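Local coordinates for phenylacetic acid degradation protein PaaI (Thermus thermophilus HB8, PDB 1WLU), which probably hydrolyses acyl-CoA thioesters as a hot dog fold thioesterase associated with phenylacetic acid degradation, at residues D48-L53 / V80-V85. Sequence-based numbering, arbitrary orientation.
Sequences DSAFAL and VEARAV
Within 48-53 it is Ala50 that turns its methyl to the strand 80-85, set between the methyls of Ala82 and Ala84. Its CB lies 3.9 Å from the CB of Ala82 and 3.9 Å from that of Ala84, while the carbonyl O of Ala82 comes to 3.5 Å from Ala50 CB. Because the side chains that meet here are three methyls, the helix can settle close to the strand backbone: the two short axes approach to 7.4 Å, and the CA atoms of Ala50 and Ala84 to 5.7 Å. The pair illustrates the hot dog fold, in which a long central helix, the sausage, is wrapped by a curved antiparallel sheet, the bun; here the two segments run in roughly the same direction, 32° apart. Val98 of the adjacent strand 93-102 packs against both strand alanines, and Val23 of strand 20-26 against Ala50. The strand also meets the helix backbone, the Ala84 methyl lying 3.6 Å from the carbonyl O of Ala50 and 4.1 Å from the N of Phe51. Phe51 carries its ring off from the strand, CG anti to the backbone N (chi1 166°), to meet Tyr96 and the ring of Phe110; its side chain comes within about 4 Å of that of Ala63, a residue that binds coenzyme A, which is absent here. Leu53 packs instead on Val13, Leu16 and Val23, and on Leu34 of the second subunit.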
loop_
_atom_site.group_PDB
_atom_site.type_symbol
_atom_site.label_atom_id
_atom_site.label_comp_id
_atom_site.label_asym_id
_atom_site.label_seq_id
_atom_site.Cartn_x
_atom_site.Cartn_y
_atom_site.Cartn_z
ATOM N N ASP A 48 11.331 -5.765 -6.860
ATOM C CA ASP A 48 10.514 -5.681 -8.060
ATOM C C ASP A 48 10.991 -6.652 -9.132
ATOM O O ASP A 48 10.184 -7.205 -9.880
ATOM C CB ASP A 48 10.544 -4.255 -8.611
ATOM C CG ASP A 48 9.591 -4.062 -9.763
ATOM O OD1 ASP A 48 8.370 -4.175 -9.540
ATOM O OD2 ASP A 48 10.057 -3.804 -10.890
ATOM N N SER A 49 12.302 -6.857 -9.209
ATOM C CA SER A 49 12.856 -7.776 -10.198
ATOM C C SER A 49 12.438 -9.217 -9.896
ATOM O O SER A 49 12.086 -9.965 -10.808
ATOM C CB SER A 49 14.381 -7.656 -10.241
ATOM O OG SER A 49 14.771 -6.373 -10.707
ATOM N N ALA A 50 12.476 -9.604 -8.623
ATOM C CA ALA A 50 12.066 -10.953 -8.237
ATOM C C ALA A 50 10.564 -11.099 -8.500
ATOM O O ALA A 50 10.099 -12.138 -8.964
ATOM C CB ALA A 50 12.374 -11.190 -6.765
ATOM N N PHE A 51 9.821 -10.038 -8.195
ATOM C CA PHE A 51 8.375 -9.957 -8.398
ATOM C C PHE A 51 8.052 -10.137 -9.886
ATOM O O PHE A 51 7.162 -10.907 -10.255
ATOM C CB PHE A 51 7.919 -8.581 -7.882
ATOM C CG PHE A 51 6.531 -8.167 -8.295
ATOM C CD1 PHE A 51 5.412 -8.885 -7.890
ATOM C CD2 PHE A 51 6.345 -6.987 -9.007
ATOM C CE1 PHE A 51 4.130 -8.424 -8.177
ATOM C CE2 PHE A 51 5.066 -6.518 -9.301
ATOM C CZ PHE A 51 3.959 -7.240 -8.882
ATOM N N ALA A 52 8.796 -9.432 -10.733
ATOM C CA ALA A 52 8.605 -9.509 -12.176
ATOM C C ALA A 52 8.856 -10.914 -12.707
ATOM O O ALA A 52 8.052 -11.454 -13.467
ATOM C CB ALA A 52 9.535 -8.524 -12.870
ATOM N N LEU A 53 9.973 -11.509 -12.307
ATOM C CA LEU A 53 10.299 -12.849 -12.773
ATOM C C LEU A 53 9.292 -13.887 -12.285
ATOM O O LEU A 53 8.808 -14.706 -13.069
ATOM C CB LEU A 53 11.718 -13.229 -12.339
ATOM C CG LEU A 53 12.826 -12.450 -13.059
ATOM C CD1 LEU A 53 14.183 -12.870 -12.521
ATOM C CD2 LEU A 53 12.745 -12.701 -14.562
ATOM N N VAL A 80 22.347 -8.832 -0.427
ATOM C CA VAL A 80 20.911 -8.871 -0.201
ATOM C C VAL A 80 20.190 -9.736 -1.230
ATOM O O VAL A 80 20.631 -9.860 -2.372
ATOM C CB VAL A 80 20.345 -7.429 -0.216
ATOM C CG1 VAL A 80 20.605 -6.789 -1.566
ATOM C CG2 VAL A 80 18.865 -7.431 0.122
ATOM N N GLU A 81 19.084 -10.337 -0.803
ATOM C CA GLU A 81 18.272 -11.201 -1.654
ATOM C C GLU A 81 16.804 -10.814 -1.561
ATOM O O GLU A 81 16.346 -10.334 -0.525
ATOM C CB GLU A 81 18.389 -12.660 -1.207
ATOM C CG GLU A 81 19.655 -13.382 -1.600
ATOM C CD GLU A 81 19.724 -14.763 -0.975
ATOM O OE1 GLU A 81 18.653 -15.332 -0.661
ATOM O OE2 GLU A 81 20.846 -15.283 -0.803
ATOM N N ALA A 82 16.073 -11.031 -2.649
ATOM C CA ALA A 82 14.639 -10.770 -2.684
ATOM C C ALA A 82 13.999 -12.101 -3.068
ATOM O O ALA A 82 14.251 -12.636 -4.152
ATOM C CB ALA A 82 14.309 -9.702 -3.710
ATOM N N ARG A 83 13.194 -12.641 -2.158
ATOM C CA ARG A 83 12.533 -13.926 -2.352
ATOM C C ARG A 83 11.047 -13.735 -2.616
ATOM O O ARG A 83 10.292 -13.368 -1.713
ATOM C CB ARG A 83 12.741 -14.789 -1.108
ATOM C CG ARG A 83 14.206 -14.913 -0.719
ATOM C CD ARG A 83 14.371 -15.453 0.682
ATOM N NE ARG A 83 15.781 -15.567 1.046
ATOM C CZ ARG A 83 16.212 -15.959 2.239
ATOM N NH1 ARG A 83 15.341 -16.272 3.187
ATOM N NH2 ARG A 83 17.515 -16.045 2.480
ATOM N N ALA A 84 10.632 -13.995 -3.852
ATOM C CA ALA A 84 9.240 -13.828 -4.250
ATOM C C ALA A 84 8.459 -15.132 -4.255
ATOM O O ALA A 84 8.913 -16.138 -4.801
ATOM C CB ALA A 84 9.175 -13.182 -5.634
ATOM N N VAL A 85 7.286 -15.104 -3.632
ATOM C CA VAL A 85 6.406 -16.264 -3.580
ATOM C C VAL A 85 5.005 -15.814 -3.977
ATOM O O VAL A 85 4.610 -14.673 -3.735
ATOM C CB VAL A 85 6.354 -16.899 -2.170
ATOM C CG1 VAL A 85 7.742 -17.350 -1.750
ATOM C CG2 VAL A 85 5.776 -15.917 -1.167
#